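Local atomic coordinates of Abbfa_003403 (Acinetobacter baumannii, PDB entry 4ZXH), a protein that serves as a four-domain nonribosomal peptide synthetase whose condensation, adenylation, carrier and thioesterase domains probably join an amino acid to a partner and release the product. Residues F152-S163 / E361-F369; K370-T378 / L387-R395. All blocks are in the same frame, centred on the assembly; numbering follows the deposited sequence.

How the contacts relate
Contacts 1 and 2 follow one another along the chain and share one long connection between strands 356-360 and 382-383 of the condensation domain. Its first part, 361-369, lies along segment 152-163 of helix 152-165, and its second part, 370-378, curls round a potassium ion held jointly with segment 387-395. Their centres are 13 Å apart, and they meet where L159 CD2 packs 4.2 Å from L373 CD2. The side chain of F369 in contact 1 is about 9 Å from the potassium of contact 2. Bound phospholipid touches both, through L159 and V162 in contact 1 and L389 in contact 2. The phosphopantetheine lies toward the other end of contact 1, about 10 Å from the E361 side chain.

Contact 1: F152-S163 / E361-F369; sequences FWSIGLLLRDVS and ERLGGMDEF. With PX4 (1,2-dimyristoyl-sn-glycero-3-phosphocholine), chain C.
R160 and E368 join across the contact in a two-pronged salt bridge. R160 uses its guanidinium end-on: NH2 donates to E368 OE2 at 2.7 Å, and NH1 donates to E368 OE1 at 3.0 Å. Both bonds are nearly straight and lie in the guanidinium plane, yet they reach the carboxylate from above its own plane, the two groups being turned 43° apart. Next to this pair, the aliphatic part of R160 lies against M366, whose terminal methyl CE is 3.7 Å from R160 CB and also reaches the backbone carbonyl of G156.

G156 has no side chain, so L363 can also come down on the helix here. The leucine divides its branches between two aromatic residues: CD1 packs 3.7 Å from F152 CE2, whereas CD2 meets W153 CE3. The carboxylate of the poorly ordered E361 sits at the edge of the F152 ring. At the far end, the F369 ring lies alongside L159, with CD1 3.8 Å from L159 CD2, and turns its edge to S163 and to R160 NH1.

A second shell fixes these groups. R160 NE donates to the carbonyl of E171, W153 NE1 to that of R291, and S163 OG turns back to L159 O at 2.9 Å. With CG anti to the backbone N (chi1 174°), L159 brings CD2 to F369 while CD1 touches acyl carbon C33 of the phospholipid. D151, just ahead of the helix, ends the sequence HHALMD, which matches the HHxxxD signature of condensation domains, so the helix that follows the signature is packed here against the connection leaving strand 356-360.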
loop_
_atom_site.group_PDB
_atom_site.type_symbol
_atom_site.label_atom_id
_atom_site.label_comp_id
_atom_site.label_asym_id
_atom_site.label_seq_id
_atom_site.Cartn_x
_atom_site.Cartn_y
_atom_site.Cartn_z
ATOM N N PHE A 152 18.919 19.861 16.918
ATOM C CA PHE A 152 18.408 20.909 17.778
ATOM C C PHE A 152 19.422 21.329 18.846
ATOM O O PHE A 152 19.586 22.530 19.095
ATOM C CB PHE A 152 17.112 20.445 18.431
ATOM C CG PHE A 152 16.299 21.552 19.022
ATOM C CD1 PHE A 152 15.691 22.499 18.203
ATOM C CD2 PHE A 152 16.127 21.642 20.402
ATOM C CE1 PHE A 152 14.938 23.533 18.754
ATOM C CE2 PHE A 152 15.373 22.663 20.958
ATOM C CZ PHE A 152 14.781 23.611 20.132
ATOM N N TRP A 153 20.101 20.361 19.470
ATOM C CA TRP A 153 21.156 20.702 20.430
ATOM C C TRP A 153 22.090 21.735 19.768
ATOM O O TRP A 153 22.498 22.703 20.406
ATOM C CB TRP A 153 21.921 19.447 20.894
ATOM C CG TRP A 153 22.961 19.640 21.991
ATOM C CD1 TRP A 153 24.308 19.760 21.821
ATOM C CD2 TRP A 153 22.738 19.698 23.406
ATOM N NE1 TRP A 153 24.939 19.892 23.024
ATOM C CE2 TRP A 153 24.001 19.866 24.018
ATOM C CE3 TRP A 153 21.596 19.655 24.217
ATOM C CZ2 TRP A 153 24.151 19.990 25.411
ATOM C CZ3 TRP A 153 21.750 19.779 25.607
ATOM C CH2 TRP A 153 23.016 19.943 26.182
ATOM N N SER A 154 22.376 21.554 18.478
ATOM C CA SER A 154 23.241 22.475 17.735
ATOM C C SER A 154 22.614 23.849 17.601
ATOM O O SER A 154 23.311 24.873 17.714
ATOM C CB SER A 154 23.568 21.926 16.344
ATOM O OG SER A 154 24.381 20.765 16.441
ATOM N N ILE A 155 21.304 23.864 17.348
ATOM C CA ILE A 155 20.548 25.108 17.282
ATOM C C ILE A 155 20.773 25.939 18.545
ATOM O O ILE A 155 21.063 27.131 18.474
ATOM C CB ILE A 155 19.039 24.856 17.111
ATOM C CG1 ILE A 155 18.716 24.371 15.687
ATOM C CG2 ILE A 155 18.248 26.108 17.424
ATOM C CD1 ILE A 155 19.468 25.101 14.615
ATOM N N GLY A 156 20.671 25.298 19.703
ATOM C CA GLY A 156 20.813 26.005 20.955
ATOM C C GLY A 156 22.215 26.545 21.141
ATOM O O GLY A 156 22.400 27.646 21.625
ATOM N N LEU A 157 23.206 25.752 20.764
ATOM C CA LEU A 157 24.575 26.209 20.790
ATOM C C LEU A 157 24.723 27.452 19.923
ATOM O O LEU A 157 25.432 28.392 20.266
ATOM C CB LEU A 157 25.509 25.112 20.299
ATOM C CG LEU A 157 25.787 23.954 21.249
ATOM C CD1 LEU A 157 26.708 22.972 20.551
ATOM C CD2 LEU A 157 26.435 24.460 22.509
ATOM N N LEU A 158 24.032 27.453 18.795
ATOM C CA LEU A 158 24.202 28.515 17.833
ATOM C C LEU A 158 23.396 29.728 18.271
ATOM O O LEU A 158 23.889 30.866 18.255
ATOM C CB LEU A 158 23.789 28.026 16.463
ATOM C CG LEU A 158 24.273 28.850 15.283
ATOM C CD1 LEU A 158 25.706 29.275 15.506
ATOM C CD2 LEU A 158 24.143 27.988 14.023
ATOM N N LEU A 159 22.167 29.463 18.701
ATOM C CA LEU A 159 21.275 30.489 19.244
ATOM C C LEU A 159 21.910 31.266 20.397
ATOM O O LEU A 159 21.835 32.493 20.461
ATOM C CB LEU A 159 19.980 29.846 19.715
ATOM C CG LEU A 159 18.990 30.744 20.443
ATOM C CD1 LEU A 159 18.703 31.986 19.615
ATOM C CD2 LEU A 159 17.709 29.971 20.720
ATOM N N ARG A 160 22.538 30.550 21.317
ATOM C CA ARG A 160 23.091 31.217 22.463
ATOM C C ARG A 160 24.264 32.084 22.018
ATOM O O ARG A 160 24.341 33.257 22.363
ATOM C CB ARG A 160 23.523 30.224 23.535
ATOM C CG ARG A 160 23.975 30.951 24.806
ATOM C CD ARG A 160 24.192 30.078 26.020
ATOM N NE ARG A 160 24.212 30.989 27.155
ATOM C CZ ARG A 160 23.130 31.331 27.850
ATOM N NH1 ARG A 160 21.942 30.797 27.547
ATOM N NH2 ARG A 160 23.234 32.209 28.844
ATOM N N ASP A 161 25.161 31.511 21.228
ATOM C CA ASP A 161 26.291 32.261 20.703
ATOM C C ASP A 161 25.872 33.524 19.946
ATOM O O ASP A 161 26.394 34.604 20.205
ATOM C CB ASP A 161 27.121 31.376 19.788
ATOM C CG ASP A 161 28.487 31.950 19.504
ATOM O OD1 ASP A 161 29.343 31.955 20.430
ATOM O OD2 ASP A 161 28.703 32.371 18.347
ATOM N N VAL A 162 24.923 33.403 19.024
ATOM C CA VAL A 162 24.554 34.559 18.217
ATOM C C VAL A 162 23.852 35.623 19.064
ATOM O O VAL A 162 24.014 36.822 18.835
ATOM C CB VAL A 162 23.679 34.141 17.038
ATOM C CG1 VAL A 162 23.194 35.358 16.262
ATOM C CG2 VAL A 162 24.478 33.243 16.132
ATOM N N SER A 163 23.104 35.186 20.067
ATOM C CA SER A 163 22.482 36.111 20.998
ATOM C C SER A 163 23.515 36.936 21.777
ATOM O O SER A 163 23.305 38.116 22.049
ATOM C CB SER A 163 21.593 35.339 21.962
ATOM O OG SER A 163 20.401 34.920 21.319
ATOM N N GLU A 361 12.532 16.486 24.493
ATOM C CA GLU A 361 13.702 17.334 24.415
ATOM C C GLU A 361 13.668 18.502 25.379
ATOM O O GLU A 361 12.719 19.285 25.386
ATOM C CB GLU A 361 13.891 17.845 22.997
ATOM C CG GLU A 361 15.288 18.371 22.770
ATOM C CD GLU A 361 15.724 18.255 21.330
ATOM O OE1 GLU A 361 14.877 17.914 20.469
ATOM O OE2 GLU A 361 16.924 18.490 21.071
ATOM N N ARG A 362 14.711 18.590 26.202
ATOM C CA ARG A 362 14.956 19.763 27.028
ATOM C C ARG A 362 16.445 20.116 26.949
ATOM O O ARG A 362 17.295 19.329 27.361
ATOM C CB ARG A 362 14.513 19.526 28.482
ATOM N N LEU A 363 16.760 21.284 26.388
ATOM C CA LEU A 363 18.137 21.780 26.382
ATOM C C LEU A 363 18.560 22.256 27.764
ATOM O O LEU A 363 17.729 22.725 28.545
ATOM C CB LEU A 363 18.304 22.926 25.391
ATOM C CG LEU A 363 17.941 22.592 23.950
ATOM C CD1 LEU A 363 18.222 23.788 23.035
ATOM C CD2 LEU A 363 18.680 21.330 23.500
ATOM N N GLY A 364 19.852 22.144 28.059
ATOM C CA GLY A 364 20.383 22.659 29.308
ATOM C C GLY A 364 21.139 23.955 29.099
ATOM O O GLY A 364 21.689 24.196 28.022
ATOM N N GLY A 365 21.180 24.791 30.129
ATOM C CA GLY A 365 21.881 26.059 30.032
ATOM C C GLY A 365 21.273 26.952 28.965
ATOM O O GLY A 365 21.997 27.645 28.241
ATOM N N MET A 366 19.942 26.904 28.855
ATOM C CA MET A 366 19.183 27.811 27.996
ATOM C C MET A 366 17.990 28.452 28.745
ATOM O O MET A 366 16.939 28.693 28.152
ATOM C CB MET A 366 18.680 27.069 26.746
ATOM C CG MET A 366 19.779 26.595 25.797
ATOM S SD MET A 366 20.806 27.899 25.055
ATOM C CE MET A 366 22.297 26.929 24.776
ATOM N N ASP A 367 18.153 28.741 30.034
ATOM C CA ASP A 367 17.054 29.277 30.842
ATOM C C ASP A 367 16.407 30.554 30.284
ATOM O O ASP A 367 15.172 30.658 30.248
ATOM C CB ASP A 367 17.537 29.532 32.268
ATOM C CG ASP A 367 17.852 28.241 33.020
ATOM O OD1 ASP A 367 17.456 27.153 32.544
ATOM O OD2 ASP A 367 18.498 28.314 34.091
ATOM N N GLU A 368 17.235 31.505 29.841
ATOM C CA GLU A 368 16.757 32.755 29.239
ATOM C C GLU A 368 15.849 32.526 28.037
ATOM O O GLU A 368 15.040 33.389 27.707
ATOM C CB GLU A 368 17.932 33.640 28.794
ATOM C CG GLU A 368 19.015 33.932 29.845
ATOM C CD GLU A 368 20.098 32.855 29.886
ATOM O OE1 GLU A 368 19.827 31.711 29.455
ATOM O OE2 GLU A 368 21.226 33.151 30.327
ATOM N N PHE A 369 15.994 31.365 27.389
ATOM C CA PHE A 369 15.284 31.042 26.149
ATOM C C PHE A 369 14.157 30.038 26.336
ATOM O O PHE A 369 13.532 29.620 25.355
ATOM C CB PHE A 369 16.252 30.472 25.106
ATOM C CG PHE A 369 17.374 31.387 24.756
ATOM C CD1 PHE A 369 17.274 32.242 23.673
ATOM C CD2 PHE A 369 18.538 31.400 25.509
ATOM C CE1 PHE A 369 18.329 33.101 23.344
ATOM C CE2 PHE A 369 19.584 32.261 25.196
ATOM C CZ PHE A 369 19.479 33.107 24.104
HETATM O O1 PX4 C . 17.188 46.821 4.948
HETATM O O2 PX4 C . 15.209 47.724 6.384
HETATM P P1 PX4 C . 16.653 47.293 6.282
HETATM O O3 PX4 C . 17.587 48.465 6.887
HETATM C C1 PX4 C . 18.315 49.407 6.096
HETATM C C2 PX4 C . 18.852 50.502 7.024
HETATM N N1 PX4 C . 19.814 51.410 6.362
HETATM C C3 PX4 C . 19.409 51.683 4.972
HETATM C C4 PX4 C . 19.866 52.680 7.107
HETATM C C5 PX4 C . 21.157 50.812 6.379
HETATM O O4 PX4 C . 16.925 46.149 7.392
HETATM C C6 PX4 C . 15.913 45.582 8.230
HETATM C C7 PX4 C . 16.317 44.151 8.567
HETATM C C8 PX4 C . 17.089 43.658 7.346
HETATM O O5 PX4 C . 17.528 42.316 7.535
HETATM C C9 PX4 C . 18.788 41.842 6.977
HETATM O O6 PX4 C . 19.573 42.628 6.475
HETATM C C10 PX4 C . 19.121 40.373 7.035
HETATM C C11 PX4 C . 20.142 40.086 8.127
HETATM C C12 PX4 C . 19.567 39.071 9.104
HETATM C C13 PX4 C . 20.676 38.139 9.574
HETATM C C14 PX4 C . 20.772 38.153 11.091
HETATM C C15 PX4 C . 22.108 37.557 11.496
HETATM C C16 PX4 C . 21.889 36.365 12.404
HETATM C C17 PX4 C . 23.187 35.605 12.604
HETATM C C18 PX4 C . 23.342 34.528 11.531
HETATM C C19 PX4 C . 23.068 33.137 12.075
HETATM C C20 PX4 C . 22.711 32.191 10.933
HETATM C C21 PX4 C . 22.543 30.760 11.444
HETATM C C22 PX4 C . 21.568 29.947 10.607
HETATM O O7 PX4 C . 17.152 44.106 9.736
HETATM C C23 PX4 C . 16.739 43.080 10.703
HETATM O O8 PX4 C . 15.568 42.753 10.702
HETATM C C24 PX4 C . 17.746 42.432 11.658
HETATM C C25 PX4 C . 17.171 41.396 12.639
HETATM C C26 PX4 C . 18.261 40.654 13.436
HETATM C C27 PX4 C . 17.707 39.541 14.347
HETATM C C28 PX4 C . 18.768 38.825 15.188
HETATM C C29 PX4 C . 18.203 37.715 16.091
HETATM C C30 PX4 C . 19.267 37.046 16.975
HETATM C C31 PX4 C . 19.029 35.555 17.321
HETATM C C32 PX4 C . 19.419 34.645 16.146
HETATM C C33 PX4 C . 19.713 33.175 16.480
HETATM C C34 PX4 C . 19.604 32.283 15.239
HETATM C C35 PX4 C . 20.509 31.049 15.212
HETATM C C36 PX4 C . 19.710 29.759 15.110
#

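Contact 2: K370-T378 / L387-R395; sequences KELLLPIQT and LTLGSFPVR. With K (potassium ion), chain D.
S391 and the loop 370-378 meet at a potassium ion bound by five oxygens. Four are backbone carbonyls of the loop, E371 O, L372 O, L374 O and I376 O, and the fifth is S391 OG from the other segment, all 2.8 to 3.0 Å from the potassium K. The serine points its CB toward the loop, and a chi1 of -68°, with OG anti to the carbonyl carbon, delivers the hydroxyl to the metal. The ion thus ties the curled loop to segment 387-395 through S391, and the carbonyl dipoles turned inward would offset its charge.

Segment 387-391 is a strand of the sheet that includes 40-49, while the loop before it comes from strand 356-360 of the other sheet, in which Y411 touches E371, L374, I376 and T378. Such a crossing between the two halves of the condensation fold is consistent with the latch known from this family.

Van der Waals packing flanks the metal. L372 lays CD2 against the strand backbone, 3.5 Å from G390 C, and its CD1 makes an apolar contact 4.2 Å from L389 CB; both leucines also touch F45. Beyond S391, the P393 ring rests on the loop backbone, with CG 3.8 Å from Q377 N and CB 3.9 Å from P375 O.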
loop_
_atom_site.group_PDB
_atom_site.type_symbol
_atom_site.label_atom_id
_atom_site.label_comp_id
_atom_site.label_asym_id
_atom_site.label_seq_id
_atom_site.Cartn_x
_atom_site.Cartn_y
_atom_site.Cartn_z
ATOM N N LYS A 370 13.912 29.634 27.580
ATOM C CA LYS A 370 12.923 28.598 27.879
ATOM C C LYS A 370 11.562 28.911 27.244
ATOM O O LYS A 370 11.108 28.217 26.333
ATOM C CB LYS A 370 12.793 28.437 29.393
ATOM C CG LYS A 370 11.710 27.477 29.874
ATOM C CD LYS A 370 11.620 27.480 31.415
ATOM C CE LYS A 370 10.328 26.829 31.924
ATOM N NZ LYS A 370 9.100 27.600 31.544
ATOM N N GLU A 371 10.934 29.985 27.697
ATOM C CA GLU A 371 9.606 30.329 27.222
ATOM C C GLU A 371 9.566 30.719 25.731
ATOM O O GLU A 371 8.555 30.490 25.070
ATOM C CB GLU A 371 9.028 31.444 28.100
ATOM C CG GLU A 371 9.026 31.055 29.569
ATOM C CD GLU A 371 8.271 32.034 30.445
ATOM O OE1 GLU A 371 7.607 32.929 29.893
ATOM O OE2 GLU A 371 8.344 31.918 31.693
ATOM N N LEU A 372 10.657 31.272 25.195
ATOM C CA LEU A 372 10.711 31.613 23.761
ATOM C C LEU A 372 10.638 30.388 22.856
ATOM O O LEU A 372 10.145 30.470 21.737
ATOM C CB LEU A 372 11.987 32.378 23.417
ATOM C CG LEU A 372 12.102 33.829 23.862
ATOM C CD1 LEU A 372 13.443 34.388 23.427
ATOM C CD2 LEU A 372 10.970 34.637 23.280
ATOM N N LEU A 373 11.149 29.264 23.343
ATOM C CA LEU A 373 11.275 28.057 22.542
ATOM C C LEU A 373 10.079 27.118 22.687
ATOM O O LEU A 373 10.020 26.087 22.026
ATOM C CB LEU A 373 12.557 27.313 22.917
ATOM C CG LEU A 373 13.881 27.992 22.574
ATOM C CD1 LEU A 373 15.065 27.089 22.897
ATOM C CD2 LEU A 373 13.894 28.373 21.109
ATOM N N LEU A 374 9.132 27.471 23.550
ATOM C CA LEU A 374 7.905 26.687 23.693
ATOM C C LEU A 374 7.034 26.752 22.427
ATOM O O LEU A 374 7.177 27.647 21.596
ATOM C CB LEU A 374 7.108 27.171 24.909
ATOM C CG LEU A 374 7.654 26.802 26.289
ATOM C CD1 LEU A 374 6.807 27.414 27.386
ATOM C CD2 LEU A 374 7.679 25.308 26.436
ATOM N N PRO A 375 6.125 25.789 22.264
ATOM C CA PRO A 375 5.310 25.842 21.052
ATOM C C PRO A 375 4.088 26.718 21.249
ATOM O O PRO A 375 3.174 26.697 20.426
ATOM C CB PRO A 375 4.903 24.387 20.844
ATOM C CG PRO A 375 5.768 23.586 21.817
ATOM C CD PRO A 375 5.993 24.498 22.949
ATOM N N ILE A 376 4.071 27.469 22.343
ATOM C CA ILE A 376 2.961 28.362 22.649
ATOM C C ILE A 376 3.435 29.805 22.762
ATOM O O ILE A 376 4.607 30.067 23.086
ATOM C CB ILE A 376 2.278 27.990 23.965
ATOM C CG1 ILE A 376 3.255 28.186 25.124
ATOM C CG2 ILE A 376 1.808 26.567 23.939
ATOM C CD1 ILE A 376 2.580 28.309 26.412
ATOM N N GLN A 377 2.524 30.740 22.506
ATOM C CA GLN A 377 2.832 32.144 22.708
ATOM C C GLN A 377 2.998 32.445 24.183
ATOM O O GLN A 377 2.260 31.934 25.022
ATOM C CB GLN A 377 1.759 33.055 22.110
ATOM C CG GLN A 377 2.120 34.537 22.175
ATOM C CD GLN A 377 2.838 34.998 20.946
ATOM O OE1 GLN A 377 3.992 35.401 21.012
ATOM N NE2 GLN A 377 2.157 34.971 19.816
ATOM N N THR A 378 3.972 33.300 24.469
ATOM C CA THR A 378 4.256 33.794 25.805
ATOM C C THR A 378 4.663 35.251 25.697
ATOM O O THR A 378 5.381 35.620 24.771
ATOM C CB THR A 378 5.380 32.984 26.466
ATOM O OG1 THR A 378 4.892 31.684 26.814
ATOM C CG2 THR A 378 5.873 33.663 27.696
ATOM N N LEU A 387 18.008 45.528 20.527
ATOM C CA LEU A 387 16.796 44.838 20.086
ATOM C C LEU A 387 16.099 44.034 21.162
ATOM O O LEU A 387 16.572 43.925 22.288
ATOM C CB LEU A 387 17.095 43.910 18.903
ATOM C CG LEU A 387 18.284 42.944 18.935
ATOM C CD1 LEU A 387 18.134 41.931 19.980
ATOM C CD2 LEU A 387 18.304 42.205 17.608
ATOM N N THR A 388 14.981 43.433 20.776
ATOM C CA THR A 388 14.151 42.678 21.704
ATOM C C THR A 388 13.569 41.467 21.001
ATOM O O THR A 388 12.985 41.616 19.922
ATOM C CB THR A 388 13.007 43.557 22.267
ATOM O OG1 THR A 388 13.566 44.651 23.017
ATOM C CG2 THR A 388 12.075 42.739 23.136
ATOM N N LEU A 389 13.732 40.281 21.592
ATOM C CA LEU A 389 13.175 39.038 21.019
ATOM C C LEU A 389 11.891 38.630 21.725
ATOM O O LEU A 389 11.830 38.644 22.950
ATOM C CB LEU A 389 14.164 37.865 21.103
ATOM C CG LEU A 389 15.488 37.794 20.337
ATOM C CD1 LEU A 389 16.005 36.381 20.412
ATOM C CD2 LEU A 389 15.349 38.211 18.894
ATOM N N GLY A 390 10.874 38.254 20.956
ATOM C CA GLY A 390 9.624 37.768 21.516
ATOM C C GLY A 390 9.262 36.458 20.849
ATOM O O GLY A 390 9.929 36.062 19.894
ATOM N N SER A 391 8.228 35.780 21.345
ATOM C CA SER A 391 7.799 34.505 20.763
ATOM C C SER A 391 7.227 34.700 19.386
ATOM O O SER A 391 6.692 35.755 19.099
ATOM C CB SER A 391 6.749 33.813 21.637
ATOM O OG SER A 391 7.300 33.367 22.857
ATOM N N PHE A 392 7.359 33.680 18.535
ATOM C CA PHE A 392 6.568 33.586 17.308
ATOM C C PHE A 392 6.404 32.102 16.923
ATOM O O PHE A 392 7.252 31.529 16.244
ATOM C CB PHE A 392 7.206 34.388 16.174
ATOM C CG PHE A 392 6.325 34.517 14.955
ATOM C CD1 PHE A 392 5.459 35.582 14.822
ATOM C CD2 PHE A 392 6.361 33.559 13.943
ATOM C CE1 PHE A 392 4.657 35.700 13.715
ATOM C CE2 PHE A 392 5.555 33.659 12.832
ATOM C CZ PHE A 392 4.698 34.721 12.713
ATOM N N PRO A 393 5.308 31.466 17.367
ATOM C CA PRO A 393 5.168 30.028 17.094
ATOM C C PRO A 393 4.961 29.703 15.625
ATOM O O PRO A 393 4.249 30.386 14.895
ATOM C CB PRO A 393 3.937 29.636 17.907
ATOM C CG PRO A 393 3.805 30.732 18.958
ATOM C CD PRO A 393 4.258 31.970 18.270
ATOM N N VAL A 394 5.597 28.627 15.200
ATOM C CA VAL A 394 5.552 28.186 13.825
ATOM C C VAL A 394 5.421 26.660 13.774
ATOM O O VAL A 394 6.264 25.946 14.319
ATOM C CB VAL A 394 6.827 28.628 13.062
ATOM C CG1 VAL A 394 6.940 27.890 11.767
ATOM C CG2 VAL A 394 6.783 30.101 12.782
ATOM N N ARG A 395 4.366 26.152 13.144
ATOM C CA ARG A 395 4.330 24.730 12.836
ATOM C C ARG A 395 5.625 24.335 12.097
ATOM O O ARG A 395 6.036 25.004 11.153
ATOM C CB ARG A 395 3.109 24.386 11.994
ATOM C CG ARG A 395 1.779 24.401 12.750
ATOM C CD ARG A 395 0.580 24.318 11.775
ATOM N NE ARG A 395 0.639 23.159 10.882
ATOM C CZ ARG A 395 -0.214 22.918 9.888
ATOM N NH1 ARG A 395 -1.210 23.754 9.630
ATOM N NH2 ARG A 395 -0.068 21.831 9.148
HETATM K K K D . 7.263 30.447 22.468
#